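Local coordinates for protein putative TetR family transcriptional regulator (PDB 3BQY) that probably binds regulatory DNA as a TetR-family transcription factor, most likely a repressor, through an N-terminal helix-turn-helix domain, at residues A5-T10 and Q30-Q35; L49-A54 and T101-P106; H56-V61 and A86-H91; D63-T68 and A78-A83; G71-R76 and G117-A122. All blocks are in the same frame, centred on the assembly; numbering follows the deposited sequence.

Contact 1: residues A5-T10 and Q30-Q35; sequences ARTVQT and QAMDVQ
M32, a selenomethionine in the last turn of helix 25-32, lies against T7 and T10 of helix 4-18. The contact across the two segments is all van der Waals. The selenium and methyl of M32 sit over T7. CE comes within 3.6 Å of T7 OG1, and SE lies 4.0 Å from T7 CA. The two side chains cross at about a right angle. The M32 chain runs straight through CG and then bends at its last torsion (chi3 76°), which lays CE along the backbone of T7. The carbonyl of R6 also borders this methyl. T10 meets the stem of the same side chain: T10 CG2 is 3.6 Å from M32 CG. That methyl also reaches A31 CB at 4.1 Å.

Helix 25-32 belongs to the predicted helix-turn-helix DNA-binding motif of the TetR family, and helix 4-18 packs against it. D33, with positive phi, closes helix 25-32 in a Schellman motif just past M32.

The hydrogen bonds lie on the side of helix 4-18. T10 OG1 donates to R6 O at 3.0 Å, tilted 29° from the carbonyl plane. T10 N reaches the same oxygen from the opposite face, so two donors grip it. T7 OG1 is paired with the backbone oxygen of D3, just before the helix. With an alanine at T10, lacking both OG1 and CG2, R6 O would probably keep only the helical amide as donor from this residue, and a gap would open beside M32 CG. L28 also touches both threonines, and L39 of helix 36-42 touches T7 and M32.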
# COMPACT_ATOMS: atom_id res chain seq x y z
N ALA A 5 -0.79 -25.60 -11.41
CA ALA A 5 -2.04 -24.84 -11.54
C ALA A 5 -3.08 -25.22 -10.48
O ALA A 5 -3.76 -24.34 -9.92
CB ALA A 5 -2.62 -25.02 -12.94
N ARG A 6 -3.19 -26.53 -10.23
CA ARG A 6 -4.12 -27.07 -9.25
C ARG A 6 -3.70 -26.72 -7.83
O ARG A 6 -4.54 -26.46 -6.96
CB ARG A 6 -4.23 -28.59 -9.40
CG ARG A 6 -4.73 -29.03 -10.77
CD ARG A 6 -4.83 -30.55 -10.89
NE ARG A 6 -5.35 -30.95 -12.19
CZ ARG A 6 -5.38 -32.20 -12.64
NH1 ARG A 6 -4.92 -33.20 -11.90
NH2 ARG A 6 -5.88 -32.45 -13.85
N THR A 7 -2.38 -26.72 -7.60
CA THR A 7 -1.80 -26.29 -6.33
C THR A 7 -2.10 -24.81 -6.09
O THR A 7 -2.49 -24.44 -4.98
CB THR A 7 -0.30 -26.54 -6.30
OG1 THR A 7 -0.09 -27.95 -6.43
CG2 THR A 7 0.30 -26.10 -4.98
N VAL A 8 -1.94 -23.98 -7.12
CA VAL A 8 -2.26 -22.55 -6.99
C VAL A 8 -3.74 -22.34 -6.66
O VAL A 8 -4.09 -21.52 -5.81
CB VAL A 8 -1.87 -21.74 -8.26
CG1 VAL A 8 -2.42 -20.30 -8.17
CG2 VAL A 8 -0.33 -21.72 -8.42
N GLN A 9 -4.62 -23.10 -7.32
CA GLN A 9 -6.05 -22.97 -7.07
C GLN A 9 -6.41 -23.38 -5.65
O GLN A 9 -7.18 -22.70 -4.97
CB GLN A 9 -6.86 -23.79 -8.08
CG GLN A 9 -8.36 -23.50 -8.02
CD GLN A 9 -8.69 -22.01 -8.15
OE1 GLN A 9 -8.49 -21.41 -9.21
NE2 GLN A 9 -9.18 -21.40 -7.07
N THR A 10 -5.86 -24.50 -5.20
CA THR A 10 -6.08 -24.96 -3.82
C THR A 10 -5.60 -23.92 -2.79
O THR A 10 -6.31 -23.63 -1.81
CB THR A 10 -5.45 -26.34 -3.60
OG1 THR A 10 -6.06 -27.28 -4.50
CG2 THR A 10 -5.69 -26.84 -2.16
N GLN A 30 -1.77 -30.61 3.65
CA GLN A 30 -2.89 -31.27 4.35
C GLN A 30 -4.14 -31.14 3.46
O GLN A 30 -4.84 -32.11 3.23
CB GLN A 30 -3.13 -30.69 5.78
CG GLN A 30 -2.02 -30.99 6.83
CD GLN A 30 -1.96 -29.97 7.98
OE1 GLN A 30 -2.85 -29.07 8.06
NE2 GLN A 30 -0.87 -30.12 8.90
N ALA A 31 -4.36 -29.93 2.93
CA ALA A 31 -5.51 -29.65 2.05
C ALA A 31 -5.57 -30.53 0.79
O ALA A 31 -6.66 -30.90 0.36
CB ALA A 31 -5.55 -28.18 1.66
N MSE A 32 -4.41 -30.86 0.22
CA MSE A 32 -4.36 -31.67 -1.01
C MSE A 32 -4.04 -33.14 -0.75
O MSE A 32 -3.85 -33.91 -1.71
CB MSE A 32 -3.31 -31.11 -1.97
CG MSE A 32 -3.37 -29.61 -2.13
SE MSE A 32 -2.05 -29.02 -3.42
CE MSE A 32 -3.01 -29.57 -5.04
N ASP A 33 -3.95 -33.52 0.52
CA ASP A 33 -3.62 -34.89 0.91
C ASP A 33 -2.34 -35.38 0.20
O ASP A 33 -2.33 -36.44 -0.43
CB ASP A 33 -4.82 -35.82 0.64
CG ASP A 33 -4.79 -37.10 1.48
OD1 ASP A 33 -3.69 -37.58 1.85
OD2 ASP A 33 -5.88 -37.64 1.76
N VAL A 34 -1.29 -34.57 0.29
CA VAL A 34 0.06 -34.97 -0.14
C VAL A 34 1.05 -34.70 0.99
O VAL A 34 0.65 -34.20 2.05
CB VAL A 34 0.50 -34.28 -1.47
CG1 VAL A 34 -0.32 -34.78 -2.64
CG2 VAL A 34 0.44 -32.73 -1.36
N GLN A 35 2.33 -35.04 0.80
CA GLN A 35 3.39 -34.70 1.75
C GLN A 35 3.92 -33.34 1.37
O GLN A 35 3.94 -33.01 0.18
CB GLN A 35 4.53 -35.70 1.64
CG GLN A 35 4.14 -37.13 1.96
CD GLN A 35 4.13 -37.42 3.45
OE1 GLN A 35 5.05 -38.05 3.97
NE2 GLN A 35 3.08 -36.97 4.14

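Contact 2: residues L49-A54 and T101-P106; sequences LLTAMA and THATGP
T51 of helix 46-57 meets the loop of T101, H102 and A103 with both branches of its side chain. Its CG2 stands anti to the backbone N and its OG1 beside that N (chi1 -68°). OG1 therefore faces the start of the loop. There it accepts from H102 N at 3.0 Å, with a nearly straight N-H...O angle of 164°. The same hydroxyl is also bonded to Q47 O, one turn back in the helix. CG2 goes to A103, where it lies 3.6 Å from A103 CB.

T101 has its hydroxyl anti to its own backbone N (chi1 -171°), which sets OG1 against the helix. T101 OG1 lies 3.4 Å from T51 CA, and the two threonine side chains cross at about a right angle. A54 CB, one turn further along helix 46-57, lies 4.1 Å from T101 CB.

A water fills in beside the threonines. It donates to T51 O and A103 O, both at 3.1 Å, and is hydrogen-bonded to T101 OG1 at 2.8 Å. Were T51 an alanine, H102 N would probably lose its acceptor and a gap would open beside A103 CB.

The loop joins helix 94-99 to helix 106-121, and the second subunit packs on it: P158 of that subunit touches T101, and G155 of that subunit touches H102. As in other TetR proteins, helix 46-57 here probably connects the DNA-binding and regulatory domains. A loop amide bonded to a helix hydroxyl, with a water linking both backbones, implies a junction held by directed bonds as well as apolar packing.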
# COMPACT_ATOMS: atom_id res chain seq x y z
N LEU A 49 5.32 -19.95 -4.49
CA LEU A 49 3.87 -20.16 -4.53
C LEU A 49 3.11 -18.82 -4.48
O LEU A 49 2.21 -18.59 -5.29
CB LEU A 49 3.43 -21.09 -3.38
CG LEU A 49 1.91 -21.22 -3.17
CD1 LEU A 49 1.26 -21.98 -4.35
CD2 LEU A 49 1.63 -21.88 -1.83
N LEU A 50 3.44 -17.95 -3.53
CA LEU A 50 2.78 -16.63 -3.42
C LEU A 50 2.91 -15.82 -4.70
O LEU A 50 1.93 -15.19 -5.14
CB LEU A 50 3.32 -15.83 -2.23
CG LEU A 50 2.92 -16.44 -0.86
CD1 LEU A 50 3.77 -15.80 0.23
CD2 LEU A 50 1.46 -16.30 -0.57
N THR A 51 4.09 -15.86 -5.31
CA THR A 51 4.34 -15.15 -6.57
C THR A 51 3.40 -15.70 -7.67
O THR A 51 2.77 -14.93 -8.40
CB THR A 51 5.83 -15.25 -6.92
OG1 THR A 51 6.58 -14.49 -5.96
CG2 THR A 51 6.12 -14.73 -8.33
N ALA A 52 3.27 -17.03 -7.74
CA ALA A 52 2.38 -17.67 -8.72
C ALA A 52 0.90 -17.33 -8.47
O ALA A 52 0.14 -17.10 -9.43
CB ALA A 52 2.62 -19.20 -8.76
N MSE A 53 0.51 -17.26 -7.20
CA MSE A 53 -0.83 -16.84 -6.80
C MSE A 53 -1.13 -15.41 -7.26
O MSE A 53 -2.18 -15.16 -7.86
CB MSE A 53 -1.00 -16.97 -5.29
CG MSE A 53 -1.09 -18.46 -4.83
SE MSE A 53 -0.76 -18.60 -2.90
CE MSE A 53 -2.47 -17.87 -2.33
N ALA A 54 -0.19 -14.51 -6.99
CA ALA A 54 -0.35 -13.10 -7.34
C ALA A 54 -0.50 -12.97 -8.88
O ALA A 54 -1.37 -12.25 -9.37
CB ALA A 54 0.86 -12.31 -6.85
N THR A 101 4.95 -9.73 -3.73
CA THR A 101 5.41 -10.72 -4.74
C THR A 101 6.90 -10.57 -5.14
O THR A 101 7.42 -9.45 -5.12
CB THR A 101 4.54 -10.70 -6.01
OG1 THR A 101 4.91 -11.80 -6.86
CG2 THR A 101 4.77 -9.41 -6.81
N HIS A 102 7.57 -11.66 -5.53
CA HIS A 102 9.02 -11.61 -5.79
C HIS A 102 9.48 -11.85 -7.23
O HIS A 102 10.67 -12.07 -7.50
CB HIS A 102 9.79 -12.52 -4.82
CG HIS A 102 10.03 -11.89 -3.48
ND1 HIS A 102 9.08 -11.88 -2.48
CD2 HIS A 102 11.10 -11.21 -3.00
CE1 HIS A 102 9.56 -11.25 -1.43
NE2 HIS A 102 10.78 -10.83 -1.71
N ALA A 103 8.52 -11.80 -8.14
CA ALA A 103 8.79 -11.79 -9.57
C ALA A 103 7.69 -10.93 -10.18
O ALA A 103 6.67 -10.65 -9.53
CB ALA A 103 8.76 -13.21 -10.17
N THR A 104 7.94 -10.47 -11.40
CA THR A 104 6.94 -9.76 -12.16
C THR A 104 6.60 -10.65 -13.35
O THR A 104 7.39 -10.75 -14.31
CB THR A 104 7.47 -8.41 -12.65
OG1 THR A 104 8.06 -7.68 -11.56
CG2 THR A 104 6.34 -7.60 -13.24
N GLY A 105 5.45 -11.32 -13.28
CA GLY A 105 5.06 -12.22 -14.36
C GLY A 105 4.39 -11.51 -15.53
O GLY A 105 4.14 -10.28 -15.47
N PRO A 106 4.08 -12.27 -16.58
CA PRO A 106 3.44 -11.81 -17.81
C PRO A 106 2.13 -11.06 -17.59
O PRO A 106 1.89 -10.07 -18.27
CB PRO A 106 3.17 -13.10 -18.59
CG PRO A 106 4.11 -14.09 -18.05
CD PRO A 106 4.39 -13.72 -16.62
O HOH W 1 4.01 -12.24 -9.44

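Contact 3: residues H56-V61 and A86-H91; sequences HMVDGV and AALLAH
M57 and H91 meet where helix 46-57, the connecting helix of the TetR fold, ends beside the last turn of helix 73-89 in the regulatory domain. M57 is a selenomethionine. Its chain is extended beyond CG, which carries it past the imidazole of H91. CG lies 3.6 Å from H91 CD2. SE is 4.7 Å from the ring centroid and approaches obliquely, a sulfur-aromatic type of contact with selenium in place of sulfur. L12 and L15 of helix 4-18 also pack on M57.

The apolar part centres on A87, whose CB touches V61 CG2 at 3.7 Å. V58 adds CG1, which lies 4.4 Å from L88 CD2. Separately, A87 CB makes a close contact with a carbonyl, 3.3 Å from M57 O. V58 is the first residue to leave the helix, and it opens a type II turn to V61. G60 takes the positive phi in that turn, where a CB would jam against the preceding carbonyl.

The polar part is carried by one water. It donates to both M57 O and A87 O, so each segment gives it one carbonyl. Its third partner is H91 NE2, 2.9 Å from the water oxygen, which sits in the plane of the ring at its edge.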
# COMPACT_ATOMS: atom_id res chain seq x y z
N HIS A 56 -1.56 -15.27 -11.02
CA HIS A 56 -2.88 -15.79 -11.37
C HIS A 56 -4.05 -14.84 -11.04
O HIS A 56 -5.00 -14.72 -11.84
CB HIS A 56 -3.10 -17.15 -10.70
CG HIS A 56 -4.35 -17.83 -11.16
ND1 HIS A 56 -5.51 -17.86 -10.41
CD2 HIS A 56 -4.63 -18.47 -12.32
CE1 HIS A 56 -6.44 -18.52 -11.07
NE2 HIS A 56 -5.94 -18.90 -12.23
N MSE A 57 -3.99 -14.17 -9.88
CA MSE A 57 -5.04 -13.25 -9.46
C MSE A 57 -5.27 -12.16 -10.48
O MSE A 57 -6.40 -11.72 -10.66
CB MSE A 57 -4.67 -12.55 -8.12
CG MSE A 57 -4.71 -13.48 -6.95
SE MSE A 57 -4.16 -12.38 -5.39
CE MSE A 57 -4.04 -13.85 -4.16
N VAL A 58 -4.20 -11.71 -11.14
CA VAL A 58 -4.32 -10.59 -12.09
C VAL A 58 -4.49 -11.00 -13.56
O VAL A 58 -4.38 -10.16 -14.46
CB VAL A 58 -3.16 -9.53 -11.90
CG1 VAL A 58 -3.26 -8.94 -10.47
CG2 VAL A 58 -1.76 -10.18 -12.06
N ASP A 59 -4.73 -12.28 -13.79
CA ASP A 59 -5.06 -12.78 -15.12
C ASP A 59 -6.20 -11.94 -15.72
O ASP A 59 -7.21 -11.70 -15.08
CB ASP A 59 -5.52 -14.24 -15.01
CG ASP A 59 -5.90 -14.82 -16.34
OD1 ASP A 59 -5.07 -14.77 -17.29
OD2 ASP A 59 -7.04 -15.33 -16.45
N GLY A 60 -6.02 -11.44 -16.93
CA GLY A 60 -7.11 -10.69 -17.52
C GLY A 60 -7.25 -9.23 -17.13
O GLY A 60 -7.99 -8.50 -17.79
N VAL A 61 -6.55 -8.78 -16.09
CA VAL A 61 -6.59 -7.37 -15.71
C VAL A 61 -6.24 -6.43 -16.87
O VAL A 61 -6.95 -5.44 -17.08
CB VAL A 61 -5.77 -7.09 -14.45
CG1 VAL A 61 -5.67 -5.61 -14.15
CG2 VAL A 61 -6.42 -7.84 -13.23
N ALA A 86 -10.32 -4.88 -8.23
CA ALA A 86 -11.31 -5.94 -8.19
C ALA A 86 -10.63 -7.31 -8.11
O ALA A 86 -11.08 -8.18 -7.36
CB ALA A 86 -12.22 -5.86 -9.43
N ALA A 87 -9.53 -7.48 -8.86
CA ALA A 87 -8.81 -8.76 -8.88
C ALA A 87 -8.21 -9.03 -7.50
O ALA A 87 -8.19 -10.17 -7.06
CB ALA A 87 -7.72 -8.75 -9.94
N LEU A 88 -7.74 -7.99 -6.80
CA LEU A 88 -7.18 -8.21 -5.47
C LEU A 88 -8.26 -8.42 -4.41
O LEU A 88 -8.05 -9.19 -3.47
CB LEU A 88 -6.30 -7.02 -5.06
CG LEU A 88 -5.15 -6.73 -6.04
CD1 LEU A 88 -4.32 -5.55 -5.49
CD2 LEU A 88 -4.28 -7.98 -6.33
N LEU A 89 -9.39 -7.71 -4.54
CA LEU A 89 -10.53 -7.88 -3.61
C LEU A 89 -11.20 -9.24 -3.74
O LEU A 89 -11.90 -9.68 -2.81
CB LEU A 89 -11.58 -6.77 -3.85
CG LEU A 89 -11.21 -5.35 -3.38
CD1 LEU A 89 -12.34 -4.42 -3.77
CD2 LEU A 89 -10.95 -5.30 -1.87
N ALA A 90 -11.00 -9.91 -4.87
CA ALA A 90 -11.63 -11.22 -5.14
C ALA A 90 -11.06 -12.32 -4.23
O ALA A 90 -11.64 -13.39 -4.13
CB ALA A 90 -11.48 -11.61 -6.60
N HIS A 91 -9.95 -12.03 -3.56
CA HIS A 91 -9.30 -13.00 -2.66
C HIS A 91 -9.01 -12.35 -1.33
O HIS A 91 -8.50 -11.22 -1.28
CB HIS A 91 -7.99 -13.50 -3.29
CG HIS A 91 -8.16 -14.02 -4.68
ND1 HIS A 91 -8.53 -15.31 -4.94
CD2 HIS A 91 -8.11 -13.39 -5.87
CE1 HIS A 91 -8.66 -15.48 -6.24
NE2 HIS A 91 -8.40 -14.32 -6.83
O HOH W 2 -8.53 -12.27 -8.92

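Contact 4: residues D63-T68 and A78-A83; sequences DAAGAT and ARLARA
The turn that follows the connecting helix folds back on helix 73-89 here, in the regulatory domain of the TetR fold. R79 reaches from that helix to the carbonyls of A64 and A65. R79 NE donates to A64 O at 2.8 Å with an N-H...O angle of 171°. The oxygen lies in the guanidinium plane, and the donor comes in nearly along the C=O axis. R79 NH2 makes a weak, bent bond to A65 O (130°). The R79 chain bends at chi3 (-58°), which turns the guanidinium edge toward the two carbonyls. NH2 is also bonded to D70 O, and A65 O accepts from R76 as well. Several bonds thus hold the guanidinium from turning.

Small side chains pack closely beside these bonds. A64 CB and A83 CB are 3.5 Å apart, tighter than usual contact. A65 CB rests on the branched end of L80, 3.8 Å from L80 CG. F111 and L115 of helix 106-121 touch L80 too. G66 follows with positive phi, which favours glycine, and lets the chain leave the 3-10 turn. An arginine of one helix bonded to two successive backbone carbonyls holds the neighbouring turn against that helix, here within the all-helical TetR regulatory domain.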
# COMPACT_ATOMS: atom_id res chain seq x y z
N ASP A 63 -6.69 -6.67 -19.92
CA ASP A 63 -7.75 -6.59 -20.94
C ASP A 63 -8.88 -5.61 -20.59
O ASP A 63 -9.68 -5.26 -21.46
CB ASP A 63 -8.30 -7.98 -21.20
CG ASP A 63 -7.22 -8.91 -21.77
OD1 ASP A 63 -6.41 -8.46 -22.61
OD2 ASP A 63 -7.18 -10.07 -21.36
N ALA A 64 -8.90 -5.15 -19.34
CA ALA A 64 -9.88 -4.14 -18.91
C ALA A 64 -9.80 -2.83 -19.72
O ALA A 64 -10.80 -2.13 -19.83
CB ALA A 64 -9.75 -3.84 -17.42
N ALA A 65 -8.65 -2.52 -20.28
CA ALA A 65 -8.48 -1.28 -21.03
C ALA A 65 -9.26 -1.30 -22.36
O ALA A 65 -9.65 -0.25 -22.89
CB ALA A 65 -7.01 -1.05 -21.30
N GLY A 66 -9.50 -2.50 -22.89
CA GLY A 66 -10.19 -2.68 -24.17
C GLY A 66 -9.32 -2.11 -25.26
O GLY A 66 -8.10 -2.04 -25.11
N ALA A 67 -9.95 -1.72 -26.37
CA ALA A 67 -9.25 -1.12 -27.50
C ALA A 67 -9.26 0.39 -27.39
O ALA A 67 -10.09 0.97 -26.67
CB ALA A 67 -9.92 -1.57 -28.83
N THR A 68 -8.35 1.05 -28.11
CA THR A 68 -8.40 2.50 -28.25
C THR A 68 -9.81 2.89 -28.73
O THR A 68 -10.41 2.20 -29.58
CB THR A 68 -7.35 2.98 -29.25
OG1 THR A 68 -6.06 2.56 -28.81
CG2 THR A 68 -7.36 4.49 -29.41
N ALA A 78 -8.73 4.40 -15.86
CA ALA A 78 -9.58 4.10 -14.70
C ALA A 78 -10.02 2.62 -14.71
O ALA A 78 -10.06 1.99 -13.67
CB ALA A 78 -10.82 5.02 -14.68
N ARG A 79 -10.40 2.09 -15.88
CA ARG A 79 -10.84 0.68 -15.95
C ARG A 79 -9.73 -0.28 -15.54
O ARG A 79 -9.98 -1.27 -14.88
CB ARG A 79 -11.37 0.30 -17.34
CG ARG A 79 -12.76 0.88 -17.63
CD ARG A 79 -13.52 0.03 -18.65
NE ARG A 79 -12.75 -0.06 -19.89
CZ ARG A 79 -12.88 0.76 -20.93
NH1 ARG A 79 -13.76 1.76 -20.89
NH2 ARG A 79 -12.11 0.59 -21.99
N LEU A 80 -8.50 0.02 -15.95
CA LEU A 80 -7.34 -0.79 -15.55
C LEU A 80 -7.13 -0.78 -14.03
O LEU A 80 -6.89 -1.84 -13.44
CB LEU A 80 -6.08 -0.29 -16.23
CG LEU A 80 -5.91 -0.67 -17.71
CD1 LEU A 80 -4.82 0.21 -18.28
CD2 LEU A 80 -5.51 -2.18 -17.86
N ALA A 81 -7.17 0.40 -13.42
CA ALA A 81 -7.00 0.52 -11.97
C ALA A 81 -8.14 -0.18 -11.24
O ALA A 81 -7.92 -0.93 -10.29
CB ALA A 81 -6.95 2.00 -11.54
N ARG A 82 -9.37 0.04 -11.70
CA ARG A 82 -10.51 -0.67 -11.10
C ARG A 82 -10.41 -2.19 -11.19
O ARG A 82 -10.78 -2.92 -10.26
CB ARG A 82 -11.82 -0.26 -11.80
CG ARG A 82 -12.32 1.08 -11.44
CD ARG A 82 -13.70 1.32 -12.08
NE ARG A 82 -13.88 2.75 -12.10
CZ ARG A 82 -14.04 3.48 -13.18
NH1 ARG A 82 -14.11 2.92 -14.38
NH2 ARG A 82 -14.20 4.79 -13.03
N ALA A 83 -9.97 -2.69 -12.35
CA ALA A 83 -9.86 -4.12 -12.56
C ALA A 83 -8.77 -4.68 -11.67
O ALA A 83 -8.92 -5.78 -11.15
CB ALA A 83 -9.55 -4.45 -14.03

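Contact 5: residues G71-R76 and G117-A122; sequences GDWSER and GVLREA. With PO4 (phosphate ion), chain B.
The N-terminus of helix 73-89, capped by D72, packs here on the end of helix 106-121 in the regulatory domain. W73 and V118 carry much of the contact. W73 CG sits between the backbone N and the carbonyl carbon (chi1 64°), and the indole meets A122 and L119 on one side, with S74 CB and D72 OD2 over its other face. W73 CB lies 3.3 Å from A122 CB, and W73 CE3 meets L119 CD2 obliquely at 3.6 Å. V118 CG1 packs on W73 O, and V118 CG2 lies over one face of the R76 guanidinium. R76 NE and NH2 are bonded to the carbonyls of A65 and G66. A water bridges R76 NH2 to E121 OE1.

In the cap, D72 OD1 takes E75 N at 2.9 Å from above the carboxylate plane, and OD2 uses its syn lone pair for S74 OG. W73 NE1 donates to phosphate O1 at 3.0 Å; the ion, probably from the crystallisation liquor, is also held by R207.

Around this pair, helix 188-206 covers W73, helix 126-151 meets L119, R120 is hydrogen-bonded to H175 of the second subunit, and E121 weakly so.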
# COMPACT_ATOMS: atom_id res chain seq x y z
N GLY A 71 -13.82 4.41 -24.70
CA GLY A 71 -13.62 5.43 -23.69
C GLY A 71 -12.34 6.20 -24.03
O GLY A 71 -11.49 5.72 -24.80
N ASP A 72 -12.19 7.40 -23.48
CA ASP A 72 -10.98 8.20 -23.66
C ASP A 72 -9.86 7.61 -22.78
O ASP A 72 -10.08 6.65 -22.05
CB ASP A 72 -11.28 9.65 -23.27
CG ASP A 72 -11.30 9.85 -21.75
OD1 ASP A 72 -11.84 8.98 -21.06
OD2 ASP A 72 -10.69 10.83 -21.26
N TRP A 73 -8.66 8.20 -22.82
CA TRP A 73 -7.53 7.65 -22.09
C TRP A 73 -7.81 7.59 -20.56
O TRP A 73 -7.33 6.67 -19.87
CB TRP A 73 -6.25 8.48 -22.37
CG TRP A 73 -6.36 9.90 -21.88
CD1 TRP A 73 -6.79 11.00 -22.59
CD2 TRP A 73 -6.06 10.36 -20.55
NE1 TRP A 73 -6.75 12.13 -21.78
CE2 TRP A 73 -6.32 11.76 -20.53
CE3 TRP A 73 -5.59 9.73 -19.37
CZ2 TRP A 73 -6.14 12.54 -19.37
CZ3 TRP A 73 -5.41 10.51 -18.22
CH2 TRP A 73 -5.71 11.90 -18.23
N SER A 74 -8.54 8.58 -20.03
CA SER A 74 -8.79 8.62 -18.57
C SER A 74 -9.74 7.49 -18.17
O SER A 74 -9.54 6.85 -17.12
CB SER A 74 -9.29 9.99 -18.08
OG SER A 74 -10.54 10.30 -18.66
N GLU A 75 -10.77 7.24 -18.99
CA GLU A 75 -11.68 6.12 -18.74
C GLU A 75 -10.95 4.78 -18.86
O GLU A 75 -11.15 3.88 -18.04
CB GLU A 75 -12.89 6.13 -19.69
CG GLU A 75 -13.99 5.15 -19.26
CD GLU A 75 -14.34 5.29 -17.78
OE1 GLU A 75 -14.63 6.44 -17.36
OE2 GLU A 75 -14.25 4.29 -17.03
N ARG A 76 -10.09 4.62 -19.86
CA ARG A 76 -9.39 3.33 -19.99
C ARG A 76 -8.39 3.12 -18.84
O ARG A 76 -8.21 2.00 -18.34
CB ARG A 76 -8.71 3.22 -21.36
CG ARG A 76 -9.76 3.23 -22.49
CD ARG A 76 -9.06 3.29 -23.85
NE ARG A 76 -8.36 2.02 -24.14
CZ ARG A 76 -7.19 1.91 -24.77
NH1 ARG A 76 -6.49 2.98 -25.14
NH2 ARG A 76 -6.70 0.70 -25.01
N GLY A 117 1.10 2.33 -22.07
CA GLY A 117 0.71 2.51 -23.47
C GLY A 117 -0.51 3.41 -23.66
O GLY A 117 -0.55 4.25 -24.55
N VAL A 118 -1.51 3.23 -22.83
CA VAL A 118 -2.71 4.08 -22.91
C VAL A 118 -2.30 5.56 -22.79
O VAL A 118 -2.75 6.40 -23.57
CB VAL A 118 -3.71 3.70 -21.80
CG1 VAL A 118 -4.80 4.78 -21.61
CG2 VAL A 118 -4.37 2.35 -22.17
N LEU A 119 -1.46 5.87 -21.80
CA LEU A 119 -1.01 7.26 -21.57
C LEU A 119 -0.10 7.76 -22.68
O LEU A 119 -0.32 8.88 -23.20
CB LEU A 119 -0.30 7.36 -20.20
CG LEU A 119 -1.28 6.98 -19.07
CD1 LEU A 119 -0.53 7.02 -17.69
CD2 LEU A 119 -2.53 7.91 -19.02
N ARG A 120 0.90 6.98 -23.07
CA ARG A 120 1.77 7.43 -24.17
C ARG A 120 0.96 7.72 -25.44
O ARG A 120 1.19 8.72 -26.12
CB ARG A 120 2.88 6.41 -24.44
CG ARG A 120 3.92 6.31 -23.28
CD ARG A 120 5.02 5.28 -23.62
NE ARG A 120 6.07 5.86 -24.48
CZ ARG A 120 6.56 5.29 -25.59
NH1 ARG A 120 6.12 4.11 -26.02
NH2 ARG A 120 7.55 5.90 -26.26
N GLU A 121 0.04 6.82 -25.78
CA GLU A 121 -0.77 6.97 -27.00
C GLU A 121 -1.76 8.12 -26.93
O GLU A 121 -2.27 8.56 -27.97
CB GLU A 121 -1.50 5.66 -27.32
CG GLU A 121 -0.45 4.60 -27.73
CD GLU A 121 -1.00 3.20 -27.86
OE1 GLU A 121 -2.23 3.02 -27.78
OE2 GLU A 121 -0.17 2.27 -28.02
N ALA A 122 -1.98 8.62 -25.72
CA ALA A 122 -2.87 9.77 -25.50
C ALA A 122 -2.09 11.08 -25.40
O ALA A 122 -2.67 12.14 -25.15
CB ALA A 122 -3.69 9.56 -24.23
P PO4 B . -8.19 13.63 -25.01
O1 PO4 B . -8.23 14.01 -23.54
O2 PO4 B . -9.22 12.55 -25.27
O3 PO4 B . -8.47 14.88 -25.82
O4 PO4 B . -6.81 13.12 -25.39
O HOH W 3 -3.79 1.43 -25.91

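In the fold
Along the chain contact 1 closes before the others open. Contact 3 is nested inside the loop closed by contact 2, and contact 4 inside that of contact 3. Contact 5 crosses contacts 2, 3 and 4. Contacts 2 and 3 share helix 46-57, with centres about 12 Å apart. Contacts 3, 4 and 5 share helix 73-89; the centres of 4 and 5 are about 9 Å apart, and the salt bridge R82 to E75 joins them. V8 packs on A52 and M53, tying contact 1 to contact 2. Over about 40 Å between the centres of contacts 1 and 5, touching or adjoining contacts thus join the probable DNA-binding end to the regulatory domain. Contacts 2 and 5 also meet the second subunit.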